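Local structure of putative enoyl-CoA hydratase/isomerase (Mycobacterium abscessus, 3RSI) at residues R153-Q157 / I158-K162; V205-P209 / L210-N214. The protein probably acts as a hydro-lyase of the crotonase-like enoyl-CoA hydratase/isomerase family, whose members typically work on acyl-CoA thioesters in lipid metabolism. All blocks are in the same frame, centred on the assembly; numbering follows the deposited sequence.

Contact 1: residues R153-Q157 / I158-K162; sequences RLKRQ and IPYTK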
loop_
_atom_site.group_PDB
_atom_site.type_symbol
_atom_site.label_atom_id
_atom_site.label_comp_id
_atom_site.label_asym_id
_atom_site.label_seq_id
_atom_site.Cartn_x
_atom_site.Cartn_y
_atom_site.Cartn_z
ATOM N N ARG B 153 1.328 11.656 2.182
ATOM C CA ARG B 153 0.209 10.779 1.834
ATOM C C ARG B 153 0.428 9.813 0.685
ATOM O O ARG B 153 -0.078 8.704 0.734
ATOM C CB ARG B 153 -1.037 11.593 1.500
ATOM C CG ARG B 153 -1.626 12.304 2.675
ATOM C CD ARG B 153 -2.449 13.471 2.215
ATOM N NE ARG B 153 -3.131 14.116 3.319
ATOM C CZ ARG B 153 -3.784 15.261 3.210
ATOM N NH1 ARG B 153 -3.802 15.902 2.054
ATOM N NH2 ARG B 153 -4.399 15.779 4.269
ATOM N N LEU B 154 1.126 10.239 -0.360
ATOM C CA LEU B 154 1.070 9.518 -1.641
ATOM C C LEU B 154 1.548 8.086 -1.490
ATOM O O LEU B 154 0.860 7.150 -1.952
ATOM C CB LEU B 154 1.865 10.225 -2.730
ATOM C CG LEU B 154 1.663 9.686 -4.156
ATOM C CD1 LEU B 154 0.148 9.684 -4.524
ATOM C CD2 LEU B 154 2.465 10.513 -5.195
ATOM N N LYS B 155 2.690 7.913 -0.811
ATOM C CA LYS B 155 3.246 6.583 -0.539
ATOM C C LYS B 155 2.345 5.745 0.339
ATOM O O LYS B 155 2.522 4.542 0.389
ATOM C CB LYS B 155 4.627 6.653 0.132
ATOM C CG LYS B 155 4.590 7.336 1.512
ATOM C CD LYS B 155 5.852 7.190 2.275
ATOM C CE LYS B 155 5.665 7.653 3.717
ATOM N NZ LYS B 155 5.410 9.139 3.851
ATOM N N ARG B 156 1.415 6.365 1.068
ATOM C CA ARG B 156 0.472 5.592 1.877
ATOM C C ARG B 156 -0.639 4.985 1.038
ATOM O O ARG B 156 -1.316 4.049 1.478
ATOM C CB ARG B 156 -0.161 6.454 2.963
ATOM C CG ARG B 156 0.840 7.092 3.883
ATOM C CD ARG B 156 0.170 7.939 4.916
ATOM N NE ARG B 156 1.161 8.656 5.706
ATOM C CZ ARG B 156 0.993 9.057 6.961
ATOM N NH1 ARG B 156 -0.149 8.822 7.627
ATOM N NH2 ARG B 156 1.993 9.665 7.560
ATOM N N GLN B 157 -0.868 5.572 -0.128
ATOM C CA GLN B 157 -2.041 5.281 -0.934
ATOM C C GLN B 157 -1.740 4.450 -2.193
ATOM O O GLN B 157 -2.634 3.763 -2.703
ATOM C CB GLN B 157 -2.719 6.591 -1.301
ATOM C CG GLN B 157 -3.203 7.371 -0.084
ATOM C CD GLN B 157 -4.197 8.478 -0.429
ATOM O OE1 GLN B 157 -4.632 8.607 -1.577
ATOM N NE2 GLN B 157 -4.576 9.271 0.582
ATOM N N ILE B 158 -0.502 4.538 -2.686
ATOM C CA ILE B 158 -0.026 3.768 -3.863
ATOM C C ILE B 158 1.386 3.229 -3.596
ATOM O O ILE B 158 2.078 3.705 -2.686
ATOM C CB ILE B 158 -0.011 4.599 -5.173
ATOM C CG1 ILE B 158 1.127 5.632 -5.178
ATOM C CG2 ILE B 158 -1.359 5.273 -5.424
ATOM C CD1 ILE B 158 1.238 6.382 -6.537
ATOM N N PRO B 159 1.834 2.255 -4.397
ATOM C CA PRO B 159 3.131 1.668 -4.079
ATOM C C PRO B 159 4.263 2.689 -3.980
ATOM O O PRO B 159 4.414 3.561 -4.844
ATOM C CB PRO B 159 3.350 0.667 -5.206
ATOM C CG PRO B 159 1.950 0.208 -5.521
ATOM C CD PRO B 159 1.114 1.454 -5.404
ATOM N N TYR B 160 5.004 2.567 -2.883
ATOM C CA TYR B 160 6.121 3.430 -2.529
ATOM C C TYR B 160 6.972 3.845 -3.705
ATOM O O TYR B 160 7.243 5.024 -3.869
ATOM C CB TYR B 160 6.988 2.666 -1.549
ATOM C CG TYR B 160 8.159 3.400 -0.965
ATOM C CD1 TYR B 160 8.018 4.148 0.210
ATOM C CD2 TYR B 160 9.421 3.289 -1.524
ATOM C CE1 TYR B 160 9.113 4.789 0.787
ATOM C CE2 TYR B 160 10.518 3.916 -0.956
ATOM C CZ TYR B 160 10.355 4.668 0.205
ATOM O OH TYR B 160 11.444 5.305 0.773
ATOM N N THR B 161 7.424 2.889 -4.518
ATOM C CA THR B 161 8.350 3.257 -5.602
ATOM C C THR B 161 7.730 4.194 -6.628
ATOM O O THR B 161 8.425 5.066 -7.148
ATOM C CB THR B 161 9.032 2.040 -6.278
ATOM O OG1 THR B 161 10.120 2.504 -7.092
ATOM C CG2 THR B 161 8.051 1.208 -7.115
ATOM N N LYS B 162 6.430 4.056 -6.895
ATOM C CA LYS B 162 5.771 4.955 -7.842
ATOM C C LYS B 162 5.418 6.318 -7.217
ATOM O O LYS B 162 5.461 7.345 -7.886
ATOM C CB LYS B 162 4.550 4.302 -8.519
ATOM C CG LYS B 162 4.332 4.819 -9.987
ATOM C CD LYS B 162 5.412 4.262 -10.921
ATOM C CE LYS B 162 5.412 4.841 -12.318
ATOM N NZ LYS B 162 6.595 4.346 -13.100
HETATM O O HOH W 1 3.512 2.023 -0.519
#

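Contact 2: residues V205-P209 / L210-N214; sequences VRNGP and LAVRN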
loop_
_atom_site.group_PDB
_atom_site.type_symbol
_atom_site.label_atom_id
_atom_site.label_comp_id
_atom_site.label_asym_id
_atom_site.label_seq_id
_atom_site.Cartn_x
_atom_site.Cartn_y
_atom_site.Cartn_z
ATOM N N VAL B 205 -25.603 7.241 -1.429
ATOM C CA VAL B 205 -26.739 7.920 -0.765
ATOM C C VAL B 205 -27.862 6.967 -0.316
ATOM O O VAL B 205 -28.698 7.356 0.493
ATOM C CB VAL B 205 -27.297 9.104 -1.586
ATOM C CG1 VAL B 205 -26.134 10.076 -1.943
ATOM C CG2 VAL B 205 -28.048 8.624 -2.796
ATOM N N ARG B 206 -27.860 5.731 -0.811
ATOM C CA ARG B 206 -28.777 4.697 -0.330
ATOM C C ARG B 206 -28.292 3.987 0.940
ATOM O O ARG B 206 -29.065 3.250 1.582
ATOM C CB ARG B 206 -29.003 3.645 -1.423
ATOM C CG ARG B 206 -29.792 4.183 -2.607
ATOM C CD ARG B 206 -29.822 3.163 -3.735
ATOM N NE ARG B 206 -30.550 1.951 -3.350
ATOM C CZ ARG B 206 -30.449 0.777 -3.971
ATOM N NH1 ARG B 206 -29.642 0.628 -5.020
ATOM N NH2 ARG B 206 -31.153 -0.260 -3.548
ATOM N N ASN B 207 -27.018 4.183 1.282
ATOM C CA ASN B 207 -26.424 3.566 2.472
ATOM C C ASN B 207 -26.715 4.380 3.730
ATOM O O ASN B 207 -27.070 5.562 3.647
ATOM C CB ASN B 207 -24.920 3.380 2.264
ATOM C CG ASN B 207 -24.609 2.505 1.054
ATOM O OD1 ASN B 207 -25.478 1.753 0.565
ATOM N ND2 ASN B 207 -23.375 2.593 0.567
ATOM N N GLY B 208 -26.601 3.748 4.889
ATOM C CA GLY B 208 -26.884 4.427 6.161
ATOM C C GLY B 208 -25.929 5.597 6.333
ATOM O O GLY B 208 -24.725 5.397 6.266
ATOM N N PRO B 209 -26.455 6.824 6.532
ATOM C CA PRO B 209 -25.561 7.988 6.591
ATOM C C PRO B 209 -24.647 8.041 7.812
ATOM O O PRO B 209 -23.512 8.509 7.694
ATOM C CB PRO B 209 -26.517 9.187 6.584
ATOM C CG PRO B 209 -27.786 8.700 6.160
ATOM C CD PRO B 209 -27.868 7.237 6.481
ATOM N N LEU B 210 -25.104 7.551 8.967
ATOM C CA LEU B 210 -24.226 7.495 10.143
ATOM C C LEU B 210 -23.149 6.428 9.935
ATOM O O LEU B 210 -21.975 6.634 10.284
ATOM C CB LEU B 210 -25.020 7.242 11.427
ATOM C CG LEU B 210 -24.206 7.109 12.714
ATOM C CD1 LEU B 210 -23.531 8.425 13.102
ATOM C CD2 LEU B 210 -25.106 6.583 13.851
ATOM N N ALA B 211 -23.560 5.303 9.349
ATOM C CA ALA B 211 -22.660 4.208 9.001
ATOM C C ALA B 211 -21.572 4.684 8.047
ATOM O O ALA B 211 -20.406 4.437 8.298
ATOM C CB ALA B 211 -23.414 3.081 8.376
ATOM N N VAL B 212 -21.960 5.374 6.976
ATOM C CA VAL B 212 -20.992 5.916 6.005
ATOM C C VAL B 212 -20.028 6.956 6.620
ATOM O O VAL B 212 -18.815 6.877 6.426
ATOM C CB VAL B 212 -21.727 6.472 4.741
ATOM C CG1 VAL B 212 -20.759 7.236 3.824
ATOM C CG2 VAL B 212 -22.426 5.309 3.992
ATOM N N ARG B 213 -20.560 7.931 7.361
ATOM C CA ARG B 213 -19.733 8.940 8.049
ATOM C C ARG B 213 -18.746 8.290 9.048
ATOM O O ARG B 213 -17.548 8.563 9.027
ATOM C CB ARG B 213 -20.663 9.921 8.782
ATOM C CG ARG B 213 -20.018 10.847 9.792
ATOM C CD ARG B 213 -21.049 11.761 10.514
ATOM N NE ARG B 213 -22.122 12.153 9.596
ATOM C CZ ARG B 213 -23.423 11.879 9.742
ATOM N NH1 ARG B 213 -24.282 12.279 8.805
ATOM N NH2 ARG B 213 -23.889 11.236 10.810
ATOM N N ASN B 214 -19.253 7.432 9.928
ATOM C CA ASN B 214 -18.375 6.813 10.924
ATOM C C ASN B 214 -17.377 5.859 10.300
ATOM O O ASN B 214 -16.251 5.743 10.790
ATOM C CB ASN B 214 -19.155 6.128 12.056
ATOM C CG ASN B 214 -19.798 7.133 13.003
ATOM O OD1 ASN B 214 -20.071 8.258 12.611
ATOM N ND2 ASN B 214 -20.048 6.723 14.246
#

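Contact 1: residues R153-Q157 / I158-K162
Ile158 reaches back to Leu154 with both backbone and side chain. Its N donates to Leu154 O at 3.0 Å, the N-H...O angle being 149°, and the donor sits almost in line with the carbonyl. Leu154 O also takes Gln157 N at 3.0 Å, so two N-H groups grip one oxygen. CG1 of Ile158 stands between backbone N and carbonyl carbon (chi1 73°), a rotation that keeps CG1 3.6 Å from Leu154 O and brings CD1 to 4.0 Å from Leu154 CD1, the two side chains crossing at a slant. Pro159 then takes the N-cap position of helix 160-169. The result is a short connection between two consecutive helices of the crotonase-like fold, the chain passing from helix 150-157 through Ile158 and Pro159 into helix 160-169. At Tyr160 a water accepts weakly from Tyr160 N at 2.8 Å; it can donate to Lys155 O at 2.9 Å, although more acceptors surround it than it has protons. The Tyr160 ring carries CD1 to 4.2 Å from Lys155 CB, an oblique approach, while Lys155 NZ bonds to Ile219 O of the second subunit. Beyond the contact, Thr161 OG1 bonds to Asp125 O of that subunit.

Contact 2: residues V205-P209 / L210-N214
With Val212 CG1 anti to the backbone N (chi1 171°), CG2 falls beside the N and anti to the carbonyl carbon, which turns this methyl back onto the residues ahead of the helix: it rests 3.6 Å from Asn207 CB and 3.2 Å from Gly208 O. Arg213 starts with CG anti to the backbone N and then bends at chi3 (-36°), a fold that returns the guanidinium over the first turn. Pro209 O consequently lies 3.9 Å above the guanidinium plane, over its centre, and Arg213 CB comes to 3.4 Å from the same oxygen. The backbone supplies the polar link. Val212 N donates to Gly208 O at 2.9 Å, and Arg213 N donates to Pro209 O at 3.0 Å with a 168° N-H...O angle, the donor tilted from the carbonyl plane. These i to i+4 bonds open helix 209-222, with Gly208 as N-cap and Pro209 in the first position, where proline has no N-H to leave without a partner. Ala211 CB flanks the cap, 3.4 Å from Gly208 O. The turn joins helix 193-205 to helix 209-222; Asn207 ND2 bonds to Leu168 O and Thr169 O of the third subunit, while Val212 packs on Pro104, just before strand 105-109.

Both contacts are local helix junctions in the same crotonase-like chain, their centres about 28 Å apart on opposite sides of the chain's centre. Contact 1 is the more buried, with five of its six touching residues enclosed against four of seven in contact 2. It connects helix 150-157 with helix 160-169, combining an apolar pair with a water between backbone groups. By contrast, contact 2 begins helix 209-222 after a short loop, through successive backbone bonds and a guanidinium folded over a carbonyl. Each also meets neighbouring copies: 153-162 mainly the second subunit, 205-214 the third.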